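Local coordinates for protein alginate lyase (PDB 6KFN) that cleaves the polysaccharide alginate, probably by beta-elimination as in other alginate lyases, and is folded as a right-handed parallel beta-helix, at residues S153-W158 against V245-W250; I184-G189 against I215-N220. One frame throughout, in Å; residues are numbered along the deposited sequence. Where two conformers were deposited one is given.

Contact 1 of 2, residues S153-W158 against V245-W250; sequences SDKGKW and VQVAGW
Lys-155 and Trp-158 reach Gln-246, Val-247 and Trp-250 through quite different torsions. In Lys-155 the first torsion (chi1 64°) sets CG between the backbone N and the carbonyl carbon, and the rest of the chain runs out fully extended; in Trp-158, CG stands anti to the carbonyl carbon (chi1 -72°), which turns the indole toward the second loop. Both segments are loops on the surface of a right-handed parallel beta-helix, the first following strand 149-151 and the second strand 241-243. NZ of Lys-155 meets the backbone O of Gln-246 at 2.9 Å, in the carbonyl plane, while its CB and CD slide past CG2 of Val-247. That same methyl also packs on CH2 of Trp-158, 3.9 Å away, and so sits between lysine and indole. Beyond it the indoles form a T-shaped pair: the benzo edge of Trp-158 points at the five-membered ring of Trp-250, with the planes at 74°. The Trp-158 ring is steadied by NE1, which donates in its own plane to Ser-153 O, and by CA of Lys-155 lying over one face. An Asx turn, Gly-156 N to Asp-154 OD2, shapes the first loop, and a type II turn from Val-247 to Trp-250 shapes the second. One water joins them, 2.7 Å from Asp-154 OD1, and accepts from Gln-246 NE2 at 2.8 Å.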
ATOM      1  N   SER A 153      -2.409   8.648  -8.381  1.00  4.64           N
ATOM      2  CA  SER A 153      -3.334   9.731  -8.148  1.00  5.30           C
ATOM      3  C   SER A 153      -4.536   9.613  -9.068  1.00  5.35           C
ATOM      4  O   SER A 153      -4.446   9.233 -10.238  1.00  5.43           O
ATOM      5  CB  SER A 153      -2.671  11.089  -8.415  1.00  6.12           C
ATOM      6  OG  SER A 153      -1.622  11.345  -7.514  1.00  6.64           O
ATOM      7  N   ASP A 154      -5.706   9.989  -8.544  1.00  6.44           N
ATOM      8  CA  ASP A 154      -6.904  10.167  -9.354  0.70  6.66           C
ATOM      9  C   ASP A 154      -6.642  11.186 -10.467  1.00  6.14           C
ATOM     10  O   ASP A 154      -5.847  12.127 -10.298  1.00  6.65           O
ATOM     11  CB  ASP A 154      -8.037  10.682  -8.434  0.70  9.21           C
ATOM     12  CG  ASP A 154      -9.375  10.822  -9.105  0.70  8.87           C
ATOM     13  OD1 ASP A 154     -10.097   9.805  -9.243  0.70  9.05           O
ATOM     14  OD2 ASP A 154      -9.696  11.970  -9.480  0.70  9.64           O
ATOM     15  N   LYS A 155      -7.369  11.033 -11.573  1.00  5.85           N
ATOM     16  CA  LYS A 155      -7.237  11.932 -12.724  0.79  5.70           C
ATOM     17  C   LYS A 155      -7.374  13.393 -12.373  1.00  6.80           C
ATOM     18  O   LYS A 155      -6.738  14.235 -13.006  1.00  7.59           O
ATOM     19  CB  LYS A 155      -8.243  11.529 -13.803  0.79  5.91           C
ATOM     20  CG  LYS A 155      -9.709  11.666 -13.406  0.79  7.74           C
ATOM     21  CD  LYS A 155     -10.645  11.138 -14.480  0.79  9.13           C
ATOM     22  CE  LYS A 155     -12.089  11.224 -14.078  0.79 13.71           C
ATOM     23  NZ  LYS A 155     -12.935  10.670 -15.154  0.79 43.34           N
ATOM     24  N   GLY A 156      -8.197  13.735 -11.381  1.00  7.48           N
ATOM     25  CA  GLY A 156      -8.349  15.128 -11.001  1.00  8.47           C
ATOM     26  C   GLY A 156      -7.099  15.747 -10.408  1.00  8.08           C
ATOM     27  O   GLY A 156      -7.049  16.977 -10.265  1.00 10.21           O
ATOM     28  N   LYS A 157      -6.118  14.928 -10.036  1.00  7.50           N
ATOM     29  CA  LYS A 157      -4.854  15.390  -9.483  0.67  5.64           C
ATOM     30  C   LYS A 157      -3.678  15.183 -10.434  1.00  6.62           C
ATOM     31  O   LYS A 157      -2.552  15.518 -10.048  1.00  6.90           O
ATOM     32  CB  LYS A 157      -4.563  14.671  -8.162  0.67  5.73           C
ATOM     33  CG  LYS A 157      -5.532  15.085  -7.069  0.67  9.11           C
ATOM     34  CD  LYS A 157      -5.310  16.524  -6.604  0.67 18.25           C
ATOM     35  CE  LYS A 157      -6.346  16.936  -5.524  0.67 19.94           C
ATOM     36  NZ  LYS A 157      -6.220  16.023  -4.387  0.67 33.10           N
ATOM     37  N   TRP A 158      -3.897  14.720 -11.675  1.00  6.12           N
ATOM     38  CA  TRP A 158      -2.752  14.528 -12.566  1.00  5.70           C
ATOM     39  C   TRP A 158      -2.030  15.836 -12.891  1.00  6.28           C
ATOM     40  O   TRP A 158      -0.833  15.798 -13.191  1.00  6.97           O
ATOM     41  CB  TRP A 158      -3.190  13.885 -13.882  1.00  5.95           C
ATOM     42  CG  TRP A 158      -3.564  12.444 -13.765  1.00  5.20           C
ATOM     43  CD1 TRP A 158      -3.660  11.656 -12.649  1.00  5.23           C
ATOM     44  CD2 TRP A 158      -3.891  11.594 -14.880  1.00  5.33           C
ATOM     45  NE1 TRP A 158      -4.016  10.365 -13.008  1.00  5.18           N
ATOM     46  CE2 TRP A 158      -4.164  10.298 -14.375  1.00  5.04           C
ATOM     47  CE3 TRP A 158      -3.956  11.788 -16.272  1.00  6.08           C
ATOM     48  CZ2 TRP A 158      -4.473   9.236 -15.206  1.00  5.27           C
ATOM     49  CZ3 TRP A 158      -4.264  10.736 -17.091  1.00  6.06           C
ATOM     50  CH2 TRP A 158      -4.532   9.460 -16.569  1.00  5.78           C
ATOM     51  N   VAL A 245     -12.326   1.933 -15.893  1.00  4.72           N
ATOM     52  CA  VAL A 245     -11.740   2.905 -16.806  1.00  4.73           C
ATOM     53  C   VAL A 245     -12.150   4.313 -16.377  1.00  5.29           C
ATOM     54  O   VAL A 245     -13.294   4.725 -16.588  1.00  6.59           O
ATOM     55  CB  VAL A 245     -12.194   2.622 -18.249  1.00  5.49           C
ATOM     56  CG1 VAL A 245     -11.509   3.591 -19.200  1.00  6.20           C
ATOM     57  CG2 VAL A 245     -11.881   1.190 -18.648  1.00  6.38           C
ATOM     58  N   GLN A 246     -11.214   5.061 -15.809  1.00  5.06           N
ATOM     59  CA  GLN A 246     -11.443   6.443 -15.436  1.00  5.40           C
ATOM     60  C   GLN A 246     -11.071   7.425 -16.519  1.00  5.62           C
ATOM     61  O   GLN A 246     -11.585   8.562 -16.532  1.00  6.72           O
ATOM     62  CB  GLN A 246     -10.636   6.771 -14.177  1.00  6.49           C
ATOM     63  CG  GLN A 246     -11.008   5.956 -12.980  1.00  7.86           C
ATOM     64  CD  GLN A 246     -12.514   5.814 -12.732  1.00 13.35           C
ATOM     65  OE1 GLN A 246     -13.142   4.794 -13.066  1.00 15.36           O
ATOM     66  NE2 GLN A 246     -13.088   6.871 -12.203  1.00 20.39           N
ATOM     67  N   VAL A 247     -10.143   7.025 -17.390  1.00  5.80           N
ATOM     68  CA  VAL A 247      -9.625   7.785 -18.513  1.00  5.98           C
ATOM     69  C   VAL A 247      -9.451   6.765 -19.618  1.00  5.90           C
ATOM     70  O   VAL A 247      -8.974   5.652 -19.348  1.00  5.79           O
ATOM     71  CB  VAL A 247      -8.251   8.438 -18.156  1.00  6.65           C
ATOM     72  CG1 VAL A 247      -7.670   9.133 -19.380  1.00  7.27           C
ATOM     73  CG2 VAL A 247      -8.390   9.373 -16.997  1.00  8.03           C
ATOM     74  N   ALA A 248      -9.882   7.084 -20.848  1.00  6.89           N
ATOM     75  CA  ALA A 248      -9.803   6.098 -21.922  1.00  6.41           C
ATOM     76  C   ALA A 248      -8.392   5.510 -22.039  1.00  5.87           C
ATOM     77  O   ALA A 248      -7.380   6.230 -21.936  1.00  7.23           O
ATOM     78  CB  ALA A 248     -10.226   6.708 -23.248  1.00  7.85           C
ATOM     79  N   GLY A 249      -8.332   4.202 -22.278  1.00  6.08           N
ATOM     80  CA  GLY A 249      -7.075   3.516 -22.424  1.00  6.54           C
ATOM     81  C   GLY A 249      -6.394   3.147 -21.126  1.00  5.69           C
ATOM     82  O   GLY A 249      -5.303   2.577 -21.167  1.00  6.55           O
ATOM     83  N   TRP A 250      -7.025   3.468 -19.990  1.00  5.36           N
ATOM     84  CA  TRP A 250      -6.580   3.021 -18.676  1.00  4.82           C
ATOM     85  C   TRP A 250      -7.526   1.926 -18.187  1.00  4.52           C
ATOM     86  O   TRP A 250      -8.531   1.609 -18.815  1.00  5.63           O
ATOM     87  CB  TRP A 250      -6.440   4.226 -17.717  1.00  5.04           C
ATOM     88  CG  TRP A 250      -5.335   5.131 -18.157  1.00  4.97           C
ATOM     89  CD1 TRP A 250      -5.438   6.232 -18.978  1.00  5.26           C
ATOM     90  CD2 TRP A 250      -3.936   4.960 -17.910  1.00  4.78           C
ATOM     91  NE1 TRP A 250      -4.195   6.766 -19.218  1.00  5.50           N
ATOM     92  CE2 TRP A 250      -3.262   6.001 -18.583  1.00  4.86           C
ATOM     93  CE3 TRP A 250      -3.182   4.011 -17.215  1.00  4.81           C
ATOM     94  CZ2 TRP A 250      -1.861   6.098 -18.580  1.00  5.36           C
ATOM     95  CZ3 TRP A 250      -1.808   4.116 -17.197  1.00  5.32           C
ATOM     96  CH2 TRP A 250      -1.154   5.153 -17.888  1.00  5.30           C
TER
HETATM   97  O   HOH W   1     -11.271   8.849 -11.496  1.00 16.57           O

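Contact 2 of 2, residues I184-G189 against I215-N220; sequences IDIKEG and IDVKGN. With NA (sodium ion), chain B.
Lys-218 crosses Asp-185 obliquely and lies alongside Lys-187, both amines pointing the same way into a cluster of carboxylates. Asp-185 offers its two oxygens separately: OD1 receives NZ of Lys-218 on its syn lone pair at 2.8 Å, while OD2 binds the sodium ion at 2.5 Å and is met by NZ of Lys-187 from above the carboxylate plane. The bend of Lys-218 at its third torsion (chi3 -72°) turns NZ back over its own strand, where it also bonds to OD2 of Asp-216 from above the plane of that second carboxylate; OD1 of Asp-216 bonds to His-244. NZ of Lys-187 and NZ of Lys-218 are 3.5 Å apart, a closeness that the carboxylate of Asp-185, bonded to both, probably offsets. With an alanine at Lys-187, Asp-185 OD2 would probably lose its salt-bridge mate and water 2 on the sodium ion the amine that donates to it. Glu-188 runs beside Lys-218, its OE1 against CB and CD, and its OE2 accepts from Lys-155 N. On the other side of the strands, Ile-186 CD1 touches CG2 of Ile-215 and CG2 of Val-217. The backbones pair in parallel, Ile-186 N bonding to Asp-216 O at 2.9 Å. Glu-147, Glu-182 and three waters complete the sodium site. Parallel strands in register, with Ile-184, Ile-186, Ile-215 and Val-217 on one face, are typical of successive coils of a right-handed parallel beta-helix; here the other face carries Asp-185 of the sodium site.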
ATOM      1  N   ILE A 184      -6.168  -2.382  -1.694  1.00  4.11           N
ATOM      2  CA  ILE A 184      -5.243  -1.796  -2.644  1.00  4.01           C
ATOM      3  C   ILE A 184      -6.071  -1.081  -3.716  1.00  3.75           C
ATOM      4  O   ILE A 184      -6.940  -1.684  -4.339  1.00  4.40           O
ATOM      5  CB  ILE A 184      -4.311  -2.799  -3.298  1.00  4.71           C
ATOM      6  CG1 ILE A 184      -3.599  -3.644  -2.218  1.00  5.32           C
ATOM      7  CG2 ILE A 184      -3.295  -2.098  -4.200  1.00  5.80           C
ATOM      8  CD1 ILE A 184      -2.883  -4.835  -2.737  1.00  6.41           C
ATOM      9  N   ASP A 185      -5.780   0.211  -3.915  1.00  3.82           N
ATOM     10  CA  ASP A 185      -6.432   1.027  -4.950  1.00  3.94           C
ATOM     11  C   ASP A 185      -5.338   1.468  -5.901  1.00  3.69           C
ATOM     12  O   ASP A 185      -4.450   2.218  -5.506  1.00  4.46           O
ATOM     13  CB  ASP A 185      -7.175   2.183  -4.316  1.00  4.83           C
ATOM     14  CG  ASP A 185      -8.093   2.925  -5.261  1.00  5.99           C
ATOM     15  OD1 ASP A 185      -8.186   2.548  -6.414  1.00  8.33           O
ATOM     16  OD2 ASP A 185      -8.760   3.886  -4.767  1.00  7.63           O
ATOM     17  N   ILE A 186      -5.365   0.924  -7.128  1.00  3.65           N
ATOM     18  CA  ILE A 186      -4.332   1.170  -8.139  1.00  3.89           C
ATOM     19  C   ILE A 186      -4.898   2.205  -9.106  1.00  3.84           C
ATOM     20  O   ILE A 186      -5.820   1.889  -9.862  1.00  4.66           O
ATOM     21  CB  ILE A 186      -3.951  -0.130  -8.845  1.00  4.21           C
ATOM     22  CG1 ILE A 186      -3.434  -1.165  -7.847  1.00  4.98           C
ATOM     23  CG2 ILE A 186      -2.935   0.157  -9.937  1.00  4.82           C
ATOM     24  CD1 ILE A 186      -3.181  -2.538  -8.419  1.00  5.71           C
ATOM     25  N   LYS A 187      -4.390   3.429  -9.072  1.00  4.02           N
ATOM     26  CA  LYS A 187      -5.009   4.498  -9.823  1.00  4.19           C
ATOM     27  C   LYS A 187      -4.668   4.496 -11.308  1.00  4.04           C
ATOM     28  O   LYS A 187      -3.606   4.052 -11.766  1.00  4.18           O
ATOM     29  CB  LYS A 187      -4.612   5.858  -9.242  1.00  4.99           C
ATOM     30  CG  LYS A 187      -5.139   6.070  -7.826  1.00  6.67           C
ATOM     31  CD  LYS A 187      -6.674   6.005  -7.811  1.00 24.50           C
ATOM     32  CE  LYS A 187      -7.346   6.274  -6.511  1.00 44.91           C
ATOM     33  NZ  LYS A 187      -8.810   6.024  -6.521  1.00 64.15           N
ATOM     34  N   GLU A 188      -5.607   5.085 -12.055  1.00  4.28           N
ATOM     35  CA  GLU A 188      -5.354   5.472 -13.430  1.00  4.35           C
ATOM     36  C   GLU A 188      -4.048   6.246 -13.512  1.00  4.24           C
ATOM     37  O   GLU A 188      -3.740   7.089 -12.670  1.00  4.55           O
ATOM     38  CB  GLU A 188      -6.528   6.298 -13.966  1.00  4.71           C
ATOM     39  CG  GLU A 188      -6.862   7.594 -13.198  1.00  5.22           C
ATOM     40  CD  GLU A 188      -7.884   7.480 -12.066  1.00  5.13           C
ATOM     41  OE1 GLU A 188      -7.948   6.425 -11.390  1.00  5.25           O
ATOM     42  OE2 GLU A 188      -8.597   8.491 -11.875  1.00  6.09           O
ATOM     43  N   GLY A 189      -3.301   5.984 -14.588  1.00  4.32           N
ATOM     44  CA  GLY A 189      -2.014   6.614 -14.837  1.00  4.69           C
ATOM     45  C   GLY A 189      -0.814   5.802 -14.412  1.00  4.65           C
ATOM     46  O   GLY A 189       0.287   6.065 -14.883  1.00  5.09           O
ATOM     47  N   ILE A 215      -9.411  -5.117  -4.179  1.00  3.82           N
ATOM     48  CA  ILE A 215      -8.559  -4.340  -5.056  1.00  3.74           C
ATOM     49  C   ILE A 215      -9.453  -3.702  -6.115  1.00  3.50           C
ATOM     50  O   ILE A 215     -10.371  -4.347  -6.639  1.00  4.25           O
ATOM     51  CB  ILE A 215      -7.472  -5.206  -5.761  1.00  4.11           C
ATOM     52  CG1 ILE A 215      -6.673  -5.994  -4.715  1.00  4.51           C
ATOM     53  CG2 ILE A 215      -6.571  -4.317  -6.617  1.00  4.80           C
ATOM     54  CD1 ILE A 215      -5.592  -6.887  -5.300  1.00  5.50           C
ATOM     55  N   ASP A 216      -9.174  -2.447  -6.443  1.00  3.80           N
ATOM     56  CA  ASP A 216      -9.714  -1.798  -7.638  1.00  4.23           C
ATOM     57  C   ASP A 216      -8.523  -1.424  -8.508  1.00  3.87           C
ATOM     58  O   ASP A 216      -7.604  -0.764  -8.036  1.00  4.81           O
ATOM     59  CB  ASP A 216     -10.552  -0.574  -7.315  1.00  4.92           C
ATOM     60  CG  ASP A 216     -11.386  -0.067  -8.484  1.00  5.29           C
ATOM     61  OD1 ASP A 216     -11.488  -0.793  -9.505  1.00  6.00           O
ATOM     62  OD2 ASP A 216     -11.946   1.043  -8.332  1.00  6.35           O
ATOM     63  N   VAL A 217      -8.561  -1.876  -9.761  1.00  3.81           N
ATOM     64  CA  VAL A 217      -7.474  -1.662 -10.719  1.00  3.93           C
ATOM     65  C   VAL A 217      -7.938  -0.644 -11.744  1.00  3.82           C
ATOM     66  O   VAL A 217      -8.808  -0.942 -12.569  1.00  4.22           O
ATOM     67  CB  VAL A 217      -7.043  -2.941 -11.427  1.00  4.27           C
ATOM     68  CG1 VAL A 217      -5.879  -2.638 -12.357  1.00  5.21           C
ATOM     69  CG2 VAL A 217      -6.691  -4.035 -10.433  1.00  4.90           C
ATOM     70  N   LYS A 218      -7.388   0.531 -11.641  1.00  3.88           N
ATOM     71  CA  LYS A 218      -7.622   1.605 -12.624  0.51  5.09           C
ATOM     72  C   LYS A 218      -6.379   1.948 -13.479  1.00  3.80           C
ATOM     73  O   LYS A 218      -6.356   2.677 -14.546  1.00  4.37           O
ATOM     74  CB  LYS A 218      -8.178   2.847 -11.943  0.51 11.87           C
ATOM     75  CG  LYS A 218      -9.645   2.690 -11.609  0.51 12.30           C
ATOM     76  CD  LYS A 218     -10.091   3.553 -10.492  0.51 29.99           C
ATOM     77  CE  LYS A 218      -9.511   2.994  -9.234  0.51 10.33           C
ATOM     78  NZ  LYS A 218     -10.336   3.274  -8.034  0.51 13.98           N
ATOM     79  N   GLY A 219      -5.177   1.449 -13.029  1.00  3.83           N
ATOM     80  CA  GLY A 219      -3.954   1.545 -13.804  1.00  4.08           C
ATOM     81  C   GLY A 219      -3.867   0.441 -14.841  1.00  4.07           C
ATOM     82  O   GLY A 219      -4.785  -0.363 -15.003  1.00  4.62           O
ATOM     83  N   ASN A 220      -2.742   0.456 -15.554  1.00  4.04           N
ATOM     84  CA  ASN A 220      -2.473  -0.486 -16.627  1.00  3.86           C
ATOM     85  C   ASN A 220      -1.393  -1.477 -16.222  1.00  3.71           C
ATOM     86  O   ASN A 220      -0.542  -1.208 -15.360  1.00  4.25           O
ATOM     87  CB  ASN A 220      -2.057   0.209 -17.912  1.00  4.33           C
ATOM     88  CG  ASN A 220      -3.240   0.888 -18.585  1.00  4.61           C
ATOM     89  OD1 ASN A 220      -4.369   0.846 -18.087  1.00  5.00           O
ATOM     90  ND2 ASN A 220      -2.993   1.514 -19.713  1.00  5.44           N
TER
HETATM   91 NA    NA B 401     -10.524   4.257  -3.074  1.00  8.11          NA
HETATM   92  O   HOH W   2     -10.484   6.566  -3.833  1.00 21.89           O
HETATM   93  O   HOH W   3     -12.423   4.690  -1.676  1.00 10.65           O
HETATM   94  O   HOH W   4     -12.192   3.635  -4.642  1.00 15.32           O

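From the N terminus, the chain leaves strand 149-151 into the loop that holds 153-158, then passes through strand 184-186 and strand 215-217 before reaching 245-250 beyond strand 241-243. Contact 1 closes the long loop, its nearest ends 87 positions apart; contact 2 closes a shorter one, 26 positions apart, lying wholly within it, so the two nest and do not cross. Contact 2 joins neighbouring strands of the ten-stranded parallel sheet, whereas contact 1 bridges loops that follow the strands flanking that pair. With centres about 9 Å apart, the contacts also meet directly: Asn-220 ND2 bonds to Gly-249 O, and the ring of Trp-250 packs on the backbone of Gly-189.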